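Local coordinates for protein alginate lyase (Bacteroides ovatus, PDB 3NNB) that probably cleaves the polysaccharide alginate by beta-elimination, at residues H222-D227 with Q248-K253; D167-T172 with M285-S290; E214-K219 with E252-A257; D298-T303 with R308-A313. All blocks are in the same frame, centred on the assembly; numbering follows the deposited sequence.

Contact 1: H222-D227 with Q248-K253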
loop_
_atom_site.group_PDB
_atom_site.type_symbol
_atom_site.label_atom_id
_atom_site.label_comp_id
_atom_site.label_asym_id
_atom_site.label_seq_id
_atom_site.Cartn_x
_atom_site.Cartn_y
_atom_site.Cartn_z
ATOM N N HIS A 222 1.860 11.566 1.037
ATOM C CA HIS A 222 1.812 11.290 -0.389
ATOM C C HIS A 222 3.184 11.240 -0.984
ATOM O O HIS A 222 3.466 10.370 -1.790
ATOM C CB HIS A 222 0.967 12.318 -1.140
ATOM C CG HIS A 222 -0.495 12.053 -1.099
ATOM N ND1 HIS A 222 -1.116 11.189 -1.970
ATOM C CD2 HIS A 222 -1.463 12.548 -0.299
ATOM C CE1 HIS A 222 -2.416 11.194 -1.734
ATOM N NE2 HIS A 222 -2.652 11.978 -0.698
ATOM N N GLY A 223 4.041 12.181 -0.625
ATOM C CA GLY A 223 5.357 12.224 -1.194
ATOM C C GLY A 223 6.253 11.097 -0.685
ATOM O O GLY A 223 7.052 10.537 -1.443
ATOM N N LEU A 224 6.129 10.743 0.592
ATOM C CA LEU A 224 6.861 9.609 1.138
ATOM C C LEU A 224 6.464 8.305 0.442
ATOM O O LEU A 224 7.320 7.507 0.008
ATOM C CB LEU A 224 6.658 9.568 2.655
ATOM C CG LEU A 224 7.531 8.594 3.463
ATOM C CD1 LEU A 224 7.773 9.114 4.883
ATOM C CD2 LEU A 224 6.914 7.190 3.503
ATOM N N ALA A 225 5.151 8.135 0.247
ATOM C CA ALA A 225 4.631 6.975 -0.446
ATOM C C ALA A 225 5.062 6.927 -1.916
ATOM O O ALA A 225 5.304 5.840 -2.457
ATOM C CB ALA A 225 3.076 6.875 -0.288
ATOM N N TYR A 226 5.181 8.071 -2.563
ATOM C CA TYR A 226 5.646 8.107 -3.971
ATOM C C TYR A 226 6.988 7.435 -4.074
ATOM O O TYR A 226 7.211 6.624 -4.954
ATOM C CB TYR A 226 5.713 9.537 -4.469
ATOM C CG TYR A 226 6.313 9.664 -5.861
ATOM C CD1 TYR A 226 7.683 9.721 -6.028
ATOM C CD2 TYR A 226 5.498 9.692 -7.001
ATOM C CE1 TYR A 226 8.262 9.851 -7.284
ATOM C CE2 TYR A 226 6.065 9.823 -8.291
ATOM C CZ TYR A 226 7.438 9.906 -8.422
ATOM O OH TYR A 226 8.099 10.039 -9.659
ATOM N N ASP A 227 7.884 7.782 -3.159
ATOM C CA ASP A 227 9.243 7.216 -3.211
ATOM C C ASP A 227 9.225 5.700 -3.019
ATOM O O ASP A 227 9.958 4.972 -3.672
ATOM C CB ASP A 227 10.152 7.844 -2.168
ATOM C CG ASP A 227 10.631 9.227 -2.547
ATOM O OD1 ASP A 227 10.243 9.770 -3.599
ATOM O OD2 ASP A 227 11.424 9.799 -1.758
ATOM N N GLN A 248 18.712 6.143 -1.282
ATOM C CA GLN A 248 19.767 6.957 -0.695
ATOM C C GLN A 248 19.324 8.365 -0.398
ATOM O O GLN A 248 19.767 8.937 0.584
ATOM C CB GLN A 248 21.026 6.886 -1.570
ATOM C CG GLN A 248 21.654 5.472 -1.383
ATOM C CD GLN A 248 22.768 5.132 -2.340
ATOM O OE1 GLN A 248 23.027 5.848 -3.310
ATOM N NE2 GLN A 248 23.408 3.991 -2.093
ATOM N N GLU A 249 18.403 8.892 -1.193
ATOM C CA GLU A 249 17.861 10.226 -0.986
ATOM C C GLU A 249 16.708 10.307 0.019
ATOM O O GLU A 249 16.331 11.406 0.471
ATOM C CB GLU A 249 17.424 10.815 -2.320
ATOM C CG GLU A 249 18.584 11.010 -3.251
ATOM C CD GLU A 249 18.189 11.614 -4.591
ATOM O OE1 GLU A 249 16.994 11.870 -4.866
ATOM O OE2 GLU A 249 19.123 11.842 -5.368
ATOM N N PHE A 250 16.151 9.143 0.373
ATOM C CA PHE A 250 14.913 9.080 1.160
ATOM C C PHE A 250 15.020 9.694 2.578
ATOM O O PHE A 250 14.131 10.436 2.983
ATOM C CB PHE A 250 14.395 7.634 1.144
ATOM C CG PHE A 250 13.105 7.382 1.872
ATOM C CD1 PHE A 250 11.875 7.509 1.209
ATOM C CD2 PHE A 250 13.111 6.933 3.181
ATOM C CE1 PHE A 250 10.705 7.204 1.850
ATOM C CE2 PHE A 250 11.942 6.642 3.821
ATOM C CZ PHE A 250 10.748 6.734 3.135
ATOM N N PRO A 251 16.120 9.469 3.295
ATOM C CA PRO A 251 16.150 10.076 4.653
ATOM C C PRO A 251 16.054 11.585 4.633
ATOM O O PRO A 251 15.205 12.157 5.337
ATOM C CB PRO A 251 17.497 9.578 5.214
ATOM C CG PRO A 251 17.651 8.207 4.519
ATOM C CD PRO A 251 17.235 8.505 3.118
ATOM N N GLU A 252 16.867 12.259 3.822
ATOM C CA GLU A 252 16.840 13.715 3.782
ATOM C C GLU A 252 15.571 14.253 3.134
ATOM O O GLU A 252 15.001 15.211 3.614
ATOM C CB GLU A 252 18.080 14.273 3.063
ATOM C CG GLU A 252 19.364 14.078 3.848
ATOM C CD GLU A 252 20.589 14.633 3.137
ATOM O OE1 GLU A 252 20.526 15.761 2.602
ATOM O OE2 GLU A 252 21.617 13.936 3.133
ATOM N N LYS A 253 15.097 13.609 2.062
ATOM C CA LYS A 253 13.950 14.113 1.321
ATOM C C LYS A 253 12.626 13.908 2.048
ATOM O O LYS A 253 11.732 14.782 1.983
ATOM C CB LYS A 253 13.875 13.447 -0.047
ATOM C CG LYS A 253 12.889 14.091 -1.008
ATOM C CD LYS A 253 12.894 13.380 -2.390
ATOM C CE LYS A 253 14.211 13.477 -3.115
ATOM N NZ LYS A 253 14.614 14.910 -3.320
#

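Contact 2: D167-T172 with M285-S290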
loop_
_atom_site.group_PDB
_atom_site.type_symbol
_atom_site.label_atom_id
_atom_site.label_comp_id
_atom_site.label_asym_id
_atom_site.label_seq_id
_atom_site.Cartn_x
_atom_site.Cartn_y
_atom_site.Cartn_z
ATOM N N ASP A 167 -3.642 5.687 -4.929
ATOM C CA ASP A 167 -4.629 4.646 -5.262
ATOM C C ASP A 167 -3.978 3.291 -5.535
ATOM O O ASP A 167 -4.594 2.249 -5.300
ATOM C CB ASP A 167 -5.455 5.017 -6.495
ATOM C CG ASP A 167 -6.422 6.188 -6.269
ATOM O OD1 ASP A 167 -6.318 6.880 -5.238
ATOM O OD2 ASP A 167 -7.260 6.438 -7.170
ATOM N N ILE A 168 -2.754 3.294 -6.090
ATOM C CA ILE A 168 -2.101 2.060 -6.502
ATOM C C ILE A 168 -1.041 1.597 -5.545
ATOM O O ILE A 168 -0.246 0.735 -5.864
ATOM C CB ILE A 168 -1.505 2.164 -7.940
ATOM C CG1 ILE A 168 -0.501 3.313 -8.107
ATOM C CG2 ILE A 168 -2.648 2.227 -8.959
ATOM C CD1 ILE A 168 0.502 3.081 -9.306
ATOM N N TYR A 169 -0.994 2.188 -4.340
ATOM C CA TYR A 169 0.064 1.842 -3.386
ATOM C C TYR A 169 0.123 0.308 -3.117
ATOM O O TYR A 169 1.215 -0.238 -2.939
ATOM C CB TYR A 169 -0.097 2.583 -2.074
ATOM C CG TYR A 169 1.103 2.390 -1.155
ATOM C CD1 TYR A 169 2.199 3.231 -1.259
ATOM C CD2 TYR A 169 1.160 1.338 -0.239
ATOM C CE1 TYR A 169 3.315 3.047 -0.468
ATOM C CE2 TYR A 169 2.272 1.151 0.562
ATOM C CZ TYR A 169 3.350 2.018 0.433
ATOM O OH TYR A 169 4.479 1.806 1.233
ATOM N N SER A 170 -1.030 -0.360 -3.086
ATOM C CA SER A 170 -1.073 -1.812 -2.885
ATOM C C SER A 170 -0.340 -2.638 -3.964
ATOM O O SER A 170 -0.044 -3.819 -3.730
ATOM C CB SER A 170 -2.506 -2.333 -2.722
ATOM O OG SER A 170 -3.220 -2.234 -3.923
ATOM N N PHE A 171 0.013 -2.025 -5.103
ATOM C CA PHE A 171 0.806 -2.728 -6.092
ATOM C C PHE A 171 2.184 -3.098 -5.534
ATOM O O PHE A 171 2.824 -4.049 -5.999
ATOM C CB PHE A 171 0.953 -1.905 -7.369
ATOM C CG PHE A 171 -0.273 -1.836 -8.229
ATOM C CD1 PHE A 171 -1.503 -2.399 -7.880
ATOM C CD2 PHE A 171 -0.194 -1.137 -9.424
ATOM C CE1 PHE A 171 -2.609 -2.304 -8.751
ATOM C CE2 PHE A 171 -1.283 -1.049 -10.260
ATOM C CZ PHE A 171 -2.491 -1.636 -9.921
ATOM N N THR A 172 2.642 -2.371 -4.521
ATOM C CA THR A 172 3.926 -2.695 -3.875
ATOM C C THR A 172 3.907 -4.111 -3.315
ATOM O O THR A 172 4.849 -4.898 -3.529
ATOM C CB THR A 172 4.315 -1.669 -2.803
ATOM O OG1 THR A 172 3.318 -1.621 -1.773
ATOM C CG2 THR A 172 4.613 -0.278 -3.462
HETATM N N MSE A 285 6.934 4.041 5.890
HETATM C CA MSE A 285 8.340 4.135 6.281
HETATM C C MSE A 285 8.929 2.732 6.451
HETATM O O MSE A 285 10.013 2.454 5.983
HETATM C CB MSE A 285 8.531 4.921 7.574
HETATM C CG MSE A 285 8.147 6.391 7.442
HETATM SE SE MSE A 285 8.145 7.268 9.147
HETATM C CE MSE A 285 7.425 9.000 8.632
ATOM N N LEU A 286 8.210 1.880 7.158
ATOM C CA LEU A 286 8.635 0.499 7.384
ATOM C C LEU A 286 8.669 -0.333 6.123
ATOM O O LEU A 286 9.540 -1.186 5.964
ATOM C CB LEU A 286 7.829 -0.150 8.504
ATOM C CG LEU A 286 7.990 0.491 9.890
ATOM C CD1 LEU A 286 6.954 0.016 10.928
ATOM C CD2 LEU A 286 9.386 0.173 10.458
ATOM N N ASP A 287 7.743 -0.080 5.196
ATOM C CA ASP A 287 7.828 -0.702 3.880
ATOM C C ASP A 287 9.137 -0.305 3.183
ATOM O O ASP A 287 9.809 -1.158 2.633
ATOM C CB ASP A 287 6.659 -0.240 2.976
ATOM C CG ASP A 287 5.333 -0.886 3.334
ATOM O OD1 ASP A 287 5.258 -1.933 3.998
ATOM O OD2 ASP A 287 4.305 -0.268 2.953
HETATM N N MSE A 288 9.533 0.970 3.234
HETATM C CA MSE A 288 10.790 1.403 2.664
HETATM C C MSE A 288 11.949 0.731 3.386
HETATM O O MSE A 288 12.928 0.332 2.744
HETATM C CB MSE A 288 10.937 2.922 2.740
HETATM C CG MSE A 288 12.142 3.469 1.984
HETATM SE SE MSE A 288 12.246 2.873 0.134
HETATM C CE MSE A 288 12.426 4.579 -0.645
ATOM N N CYS A 289 11.881 0.631 4.713
ATOM C CA CYS A 289 12.968 -0.035 5.461
ATOM C C CYS A 289 13.118 -1.475 4.981
ATOM O O CYS A 289 14.243 -1.963 4.823
ATOM C CB CYS A 289 12.656 -0.052 6.961
ATOM S SG CYS A 289 12.736 1.577 7.751
ATOM N N SER A 290 11.980 -2.157 4.756
ATOM C CA SER A 290 11.991 -3.550 4.298
ATOM C C SER A 290 12.623 -3.663 2.912
ATOM O O SER A 290 13.564 -4.446 2.707
ATOM C CB SER A 290 10.571 -4.135 4.305
ATOM O OG SER A 290 10.056 -4.113 5.631
#

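Contact 3: E214-K219 with E252-A257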
loop_
_atom_site.group_PDB
_atom_site.type_symbol
_atom_site.label_atom_id
_atom_site.label_comp_id
_atom_site.label_asym_id
_atom_site.label_seq_id
_atom_site.Cartn_x
_atom_site.Cartn_y
_atom_site.Cartn_z
ATOM N N GLU A 214 3.543 16.228 -9.258
ATOM C CA GLU A 214 2.795 16.823 -8.144
ATOM C C GLU A 214 2.910 15.920 -6.903
ATOM O O GLU A 214 3.092 16.404 -5.770
ATOM C CB GLU A 214 1.296 17.064 -8.490
ATOM C CG GLU A 214 0.976 17.824 -9.815
ATOM C CD GLU A 214 -0.528 17.827 -10.164
ATOM O OE1 GLU A 214 -1.300 17.528 -9.234
ATOM O OE2 GLU A 214 -0.940 18.108 -11.342
ATOM N N GLU A 215 2.789 14.609 -7.099
ATOM C CA GLU A 215 2.906 13.661 -5.982
ATOM C C GLU A 215 4.329 13.604 -5.445
ATOM O O GLU A 215 4.572 13.536 -4.240
ATOM C CB GLU A 215 2.457 12.257 -6.412
ATOM C CG GLU A 215 2.282 11.292 -5.217
ATOM C CD GLU A 215 0.968 11.468 -4.445
ATOM O OE1 GLU A 215 0.482 12.627 -4.335
ATOM O OE2 GLU A 215 0.472 10.432 -3.908
ATOM N N GLN A 216 5.294 13.611 -6.364
ATOM C CA GLN A 216 6.697 13.548 -5.979
ATOM C C GLN A 216 7.056 14.720 -5.054
ATOM O O GLN A 216 7.820 14.544 -4.120
ATOM C CB GLN A 216 7.610 13.522 -7.209
ATOM C CG GLN A 216 9.087 13.231 -6.884
ATOM C CD GLN A 216 9.893 14.453 -6.425
ATOM O OE1 GLN A 216 9.607 15.593 -6.811
ATOM N NE2 GLN A 216 10.902 14.209 -5.551
ATOM N N ARG A 217 6.490 15.905 -5.325
ATOM C CA ARG A 217 6.762 17.141 -4.583
ATOM C C ARG A 217 5.997 17.259 -3.294
ATOM O O ARG A 217 6.213 18.212 -2.538
ATOM C CB ARG A 217 6.351 18.374 -5.412
ATOM C CG ARG A 217 7.131 18.616 -6.685
ATOM C CD ARG A 217 6.813 20.034 -7.218
ATOM N NE ARG A 217 5.404 20.241 -7.600
ATOM C CZ ARG A 217 4.911 20.015 -8.827
ATOM N NH1 ARG A 217 5.704 19.555 -9.790
ATOM N NH2 ARG A 217 3.623 20.238 -9.094
ATOM N N ALA A 218 5.021 16.361 -3.083
ATOM C CA ALA A 218 4.167 16.439 -1.906
ATOM C C ALA A 218 4.977 16.352 -0.615
ATOM O O ALA A 218 5.941 15.611 -0.512
ATOM C CB ALA A 218 3.047 15.349 -1.945
ATOM N N LYS A 219 4.593 17.164 0.371
ATOM C CA LYS A 219 5.324 17.303 1.605
ATOM C C LYS A 219 4.919 16.335 2.713
ATOM O O LYS A 219 5.579 16.266 3.754
ATOM C CB LYS A 219 5.146 18.729 2.120
ATOM C CG LYS A 219 5.703 19.770 1.155
ATOM C CD LYS A 219 5.749 21.151 1.789
ATOM C CE LYS A 219 6.231 22.189 0.773
ATOM N NZ LYS A 219 7.549 21.796 0.184
ATOM N N GLU A 252 16.867 12.259 3.822
ATOM C CA GLU A 252 16.840 13.715 3.782
ATOM C C GLU A 252 15.571 14.253 3.134
ATOM O O GLU A 252 15.001 15.211 3.614
ATOM C CB GLU A 252 18.080 14.273 3.063
ATOM C CG GLU A 252 19.364 14.078 3.848
ATOM C CD GLU A 252 20.589 14.633 3.137
ATOM O OE1 GLU A 252 20.526 15.761 2.602
ATOM O OE2 GLU A 252 21.617 13.936 3.133
ATOM N N LYS A 253 15.097 13.609 2.062
ATOM C CA LYS A 253 13.950 14.113 1.321
ATOM C C LYS A 253 12.626 13.908 2.048
ATOM O O LYS A 253 11.732 14.782 1.983
ATOM C CB LYS A 253 13.875 13.447 -0.047
ATOM C CG LYS A 253 12.889 14.091 -1.008
ATOM C CD LYS A 253 12.894 13.380 -2.390
ATOM C CE LYS A 253 14.211 13.477 -3.115
ATOM N NZ LYS A 253 14.614 14.910 -3.320
ATOM N N ARG A 254 12.528 12.788 2.767
ATOM C CA ARG A 254 11.246 12.357 3.353
ATOM C C ARG A 254 11.296 12.280 4.887
ATOM O O ARG A 254 10.547 12.961 5.569
ATOM C CB ARG A 254 10.781 11.012 2.781
ATOM C CG ARG A 254 10.736 10.964 1.269
ATOM C CD ARG A 254 9.824 12.027 0.641
ATOM N NE ARG A 254 9.892 11.925 -0.814
ATOM C CZ ARG A 254 9.244 12.717 -1.659
ATOM N NH1 ARG A 254 8.534 13.736 -1.226
ATOM N NH2 ARG A 254 9.327 12.481 -2.950
ATOM N N LEU A 255 12.199 11.477 5.446
ATOM C CA LEU A 255 12.178 11.278 6.887
ATOM C C LEU A 255 12.480 12.556 7.653
ATOM O O LEU A 255 11.810 12.886 8.614
ATOM C CB LEU A 255 13.187 10.194 7.340
ATOM C CG LEU A 255 12.921 8.798 6.770
ATOM C CD1 LEU A 255 13.998 7.837 7.229
ATOM C CD2 LEU A 255 11.488 8.251 7.084
ATOM N N PHE A 256 13.537 13.264 7.257
ATOM C CA PHE A 256 13.972 14.406 8.068
ATOM C C PHE A 256 13.092 15.633 7.786
ATOM O O PHE A 256 13.095 16.603 8.565
ATOM C CB PHE A 256 15.459 14.733 7.851
ATOM C CG PHE A 256 16.412 13.564 8.077
ATOM C CD1 PHE A 256 16.078 12.470 8.871
ATOM C CD2 PHE A 256 17.672 13.573 7.475
ATOM C CE1 PHE A 256 16.962 11.396 9.051
ATOM C CE2 PHE A 256 18.556 12.497 7.671
ATOM C CZ PHE A 256 18.202 11.439 8.445
ATOM N N ALA A 257 12.381 15.605 6.671
ATOM C CA ALA A 257 11.462 16.664 6.319
ATOM C C ALA A 257 10.155 16.523 7.130
ATOM O O ALA A 257 9.598 17.524 7.572
ATOM C CB ALA A 257 11.165 16.631 4.828
HETATM O O HOH W 1 8.130 14.945 1.332
HETATM O O HOH W 2 7.327 17.869 5.115
#

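Contact 4: D298-T303 with R308-A313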
loop_
_atom_site.group_PDB
_atom_site.type_symbol
_atom_site.label_atom_id
_atom_site.label_comp_id
_atom_site.label_asym_id
_atom_site.label_seq_id
_atom_site.Cartn_x
_atom_site.Cartn_y
_atom_site.Cartn_z
ATOM N N ASP A 298 20.486 0.820 5.137
ATOM C CA ASP A 298 19.890 0.936 6.472
ATOM C C ASP A 298 19.100 2.248 6.552
ATOM O O ASP A 298 19.594 3.248 7.040
ATOM C CB ASP A 298 20.976 0.910 7.535
ATOM C CG ASP A 298 20.407 0.829 8.942
ATOM O OD1 ASP A 298 19.160 0.988 9.122
ATOM O OD2 ASP A 298 21.196 0.627 9.880
ATOM N N ILE A 299 17.861 2.216 6.080
ATOM C CA ILE A 299 16.965 3.360 6.209
ATOM C C ILE A 299 16.450 3.454 7.659
ATOM O O ILE A 299 16.291 4.551 8.208
ATOM C CB ILE A 299 15.805 3.214 5.225
ATOM C CG1 ILE A 299 16.310 3.408 3.790
ATOM C CG2 ILE A 299 14.605 4.159 5.567
ATOM C CD1 ILE A 299 16.844 4.847 3.505
ATOM N N TYR A 300 16.204 2.312 8.300
ATOM C CA TYR A 300 15.572 2.336 9.621
ATOM C C TYR A 300 16.335 3.221 10.621
ATOM O O TYR A 300 15.726 3.988 11.361
ATOM C CB TYR A 300 15.411 0.932 10.203
ATOM C CG TYR A 300 14.650 0.911 11.498
ATOM C CD1 TYR A 300 15.292 1.057 12.706
ATOM C CD2 TYR A 300 13.242 0.766 11.520
ATOM C CE1 TYR A 300 14.566 1.044 13.900
ATOM C CE2 TYR A 300 12.530 0.774 12.662
ATOM C CZ TYR A 300 13.184 0.934 13.865
ATOM O OH TYR A 300 12.461 0.917 15.018
ATOM N N ASN A 301 17.662 3.085 10.653
ATOM C CA ASN A 301 18.483 3.774 11.626
ATOM C C ASN A 301 18.937 5.178 11.188
ATOM O O ASN A 301 19.683 5.843 11.921
ATOM C CB ASN A 301 19.706 2.876 11.968
ATOM C CG ASN A 301 19.299 1.634 12.707
ATOM O OD1 ASN A 301 19.518 0.481 12.238
ATOM N ND2 ASN A 301 18.666 1.828 13.848
ATOM N N ALA A 302 18.466 5.637 10.021
ATOM C CA ALA A 302 18.860 6.951 9.492
ATOM C C ALA A 302 18.384 8.026 10.449
ATOM O O ALA A 302 17.210 8.081 10.781
ATOM C CB ALA A 302 18.309 7.202 8.083
ATOM N N THR A 303 19.317 8.854 10.910
ATOM C CA THR A 303 19.024 9.818 11.981
ATOM C C THR A 303 19.629 11.144 11.613
ATOM O O THR A 303 20.786 11.193 11.198
ATOM C CB THR A 303 19.610 9.340 13.333
ATOM O OG1 THR A 303 19.149 8.021 13.617
ATOM C CG2 THR A 303 19.187 10.260 14.487
ATOM N N ARG A 308 15.920 13.510 14.267
ATOM C CA ARG A 308 14.746 13.033 13.512
ATOM C C ARG A 308 15.048 11.632 13.004
ATOM O O ARG A 308 16.120 11.380 12.414
ATOM C CB ARG A 308 14.463 13.962 12.363
ATOM C CG ARG A 308 14.302 15.432 12.782
ATOM C CD ARG A 308 14.376 16.331 11.608
ATOM N NE ARG A 308 14.437 17.753 11.981
ATOM C CZ ARG A 308 13.441 18.616 11.850
ATOM N NH1 ARG A 308 12.239 18.267 11.364
ATOM N NH2 ARG A 308 13.632 19.866 12.231
ATOM N N SER A 309 14.101 10.720 13.219
ATOM C CA SER A 309 14.284 9.342 12.800
ATOM C C SER A 309 12.975 8.577 12.879
ATOM O O SER A 309 12.019 9.021 13.532
ATOM C CB SER A 309 15.305 8.669 13.737
ATOM O OG SER A 309 14.773 8.456 15.044
ATOM N N ILE A 310 12.934 7.398 12.267
ATOM C CA ILE A 310 11.798 6.491 12.459
ATOM C C ILE A 310 11.614 6.103 13.926
ATOM O O ILE A 310 10.485 6.038 14.436
ATOM C CB ILE A 310 11.933 5.253 11.551
ATOM C CG1 ILE A 310 11.832 5.678 10.069
ATOM C CG2 ILE A 310 10.875 4.189 11.941
ATOM C CD1 ILE A 310 12.199 4.549 9.064
ATOM N N THR A 311 12.722 5.913 14.656
ATOM C CA THR A 311 12.620 5.627 16.075
ATOM C C THR A 311 11.904 6.778 16.814
ATOM O O THR A 311 11.046 6.531 17.643
ATOM C CB THR A 311 14.015 5.394 16.706
ATOM O OG1 THR A 311 14.607 4.221 16.109
ATOM C CG2 THR A 311 13.897 5.201 18.235
ATOM N N ALA A 312 12.221 8.018 16.480
ATOM C CA ALA A 312 11.574 9.145 17.145
ATOM C C ALA A 312 10.083 9.137 16.848
ATOM O O ALA A 312 9.256 9.315 17.738
ATOM C CB ALA A 312 12.186 10.443 16.729
ATOM N N ALA A 313 9.757 8.827 15.605
ATOM C CA ALA A 313 8.355 8.809 15.197
ATOM C C ALA A 313 7.573 7.713 15.957
ATOM O O ALA A 313 6.412 7.894 16.319
ATOM C CB ALA A 313 8.239 8.659 13.652
HETATM O O HOH W 3 15.464 5.158 13.823
HETATM O O HOH W 4 14.950 6.626 10.503
HETATM O O HOH W 5 13.812 1.818 17.223
#

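Contact 1: H222-D227 with Q248-K253
With CG anti to the backbone N in Phe250 (chi1 -178°), and Leu224 turned the same way, the two side chains reach across from neighbouring antiparallel helices of the mainly helical alginate lyase domain, whose family belongs to the six-hairpin clan of alpha/alpha toroids. Helices 221-236 and 240-258 follow each other in the chain and form a helical hairpin; over these short segments their axes run 173° apart in direction and approach to 11.0 Å. Phe250 reaches across between them. Its ring tip meets the branch point of Leu224: Phe250 CZ lies 3.7 Å from Leu224 CG, and the CD2 methyl of Leu224 stands beside the same ring atom. Leu224 approaches the ring at a slant. On the ring's rim, near its plane, lie the backbone O of Leu224 and the CB of Asp227, so the aromatic C-H edge is turned toward the first helix. Met288 of helix 274-293 also packs on Phe250, and Met285 of that helix on Leu224, extending the apolar layer to a third helix. Asp227 brings acid into this layer: its carboxylate plane is inclined 53° to the ring, and OD2 pairs in a salt bridge with Arg254, one turn beyond Phe250. Lys253 supplies only its aliphatic part. Its chain bends at chi3 and chi4, and Lys253 NZ stays 6.2 Å from Asp227 OD2, too far for a direct ion pair. What touches the acid is methylene carbon, Lys253 CD lying 3.9 Å from Asp227 OD2.

Contact 2: D167-T172 with M285-S290
Tyr169 and Asp287 meet through one hydrogen bond, in which Tyr169 OH donates to Asp287 OD2 at 2.7 Å. The two side chains reach toward each other from opposite directions. Tyr169 extends with CG anti to the backbone N (chi1 -172°), bringing its hydroxyl to helix 274-293, and the oxygen it meets offers the lone pair turned away from OD1. Asp287 OD2 lies at the ring edge, near its plane, 3.4 Å from Tyr169 CE2; the ring and carboxylate planes are 24° apart.

Ionic contact enters from outside the two segments: the other oxygen, Asp287 OD1, makes a salt bridge with Arg349 of helix 336-351. Among apolar and aromatic contacts, the Tyr169 ring meets that of His284 and also packs on Val228 of helix 221-236.

Hydrogen bonds within 167-172 fix the backbone that carries the tyrosine. Ile168 to Phe171 form a type I turn leading into helix 171-180, and Tyr169 O accepts from both the N and the OG1 of Thr172, the latter bond 2.8 Å long and nearly collinear with the carbonyl.

The contact thus ties the turn before one helix of the domain to the C-terminal half of helix 274-293. Asp287 divides its two oxygens between a phenol and a guanidinium, an environment that would probably stabilise the buried carboxylate in its charged form and hold it against rotation.

Contact 3: E214-K219 with E252-A257
Gln216 O is gripped by both terminal nitrogens of Arg254. Arg254 NH2 donates to Gln216 O over 2.8 Å, in the carbonyl plane on a lone pair and with an N-H...O angle of 155°. The second bond, from Arg254 NH1 to the same Gln216 O, is longer at 3.1 Å and more bent, its donor tilted from the carbonyl plane. NH1 and NH2 hold the one oxygen end-on, and it lies almost in the guanidinium plane. Water 1 widens the grip, accepting from Arg254 NH1 and donating to Ala218 O. Over one face of the guanidinium lies Lys253 CD, 3.4 Å above the plane. NE turns the other way, to the salt bridge with Asp227 of helix 221-236. An alanine in place of Arg254 would probably leave Gln216 O without both donors and Asp227 without its counter-charge, opening a gap between the segments.

Arg254 thus joins Gln216 and the loop that follows it to helix 240-258. Two donors on one carbonyl oxygen fix the rotation of the guanidinium, while the acid on its NE side would probably balance its buried charge.

Contact 4: D298-T303 with R308-A313
The loop after helix 274-293 packs on the N-capped start of helix 310-317, chiefly through Tyr300, which meets Ile310 and Thr311. Tyr300 CE2 rests 3.9 Å from Ile310 CG2, at a slant to the ring. Thr311 OG1 lies near CE1 of the tyrosine, the two side chains crossing at about a right angle. Where the segments draw together, Thr303 CA gives a C-H...O contact to Arg308 O at 3.3 Å, and Ser309 CB packs against Ala302 O. The loop is shaped by an Asx motif: Asp298 OD1 accepts from Asn301 N at 3.0 Å, from above the carboxylate plane, and holds the type I turn Ile299-Ala302. At the helix start Ser309 is the N-cap, its OG placed between the backbone N and the carbonyl carbon (chi1 71°). Direct hydrogen bonds between the segments are absent; waters take their place. Water 3 donates to Tyr300 O and accepts from Thr311 N, water 4 accepts from Ile310 N at 2.8 Å, and water 5 lies 2.7 Å from Tyr300 OH and also bonds to Thr311 OG1. Beyond the contact, the Tyr300 ring meets that of Phe353, the planes nearly parallel. A serine at Tyr300 would probably leave a gap beside Ile310 and Phe353 and cost water 5 its phenol partner. While waters serve Ile310 N and Thr311 N, the hydroxyl of Ser309 accepting from Ala312 N is the mark of an N-capped helix, here the one that follows the loop between helices 274-293 and 310-317.

Overall arrangement
Contacts 1 and 3 lie closest, their centres about 5 Å apart, and share helix 240-258: Asp227 from contact 1 binds Arg254 of contact 3, and Glu215 of contact 3 reaches His222. Contact 2, about 12 Å from contact 1 between centres, encloses contacts 1 and 3 along the chain; Met288 CE touches Phe250 CD1 at 3.5 Å. Contact 4 follows in series, its Ile299 packing on Phe250 and Pro251, and its Ile310 CD1 lying 3.3 Å from Cys289 SG of contact 2. Helices 240-258 and 274-293 thus connect all four. His222 also hydrogen-bonds a citrate, probably from the crystallisation liquor, placing a ligand beside contact 1.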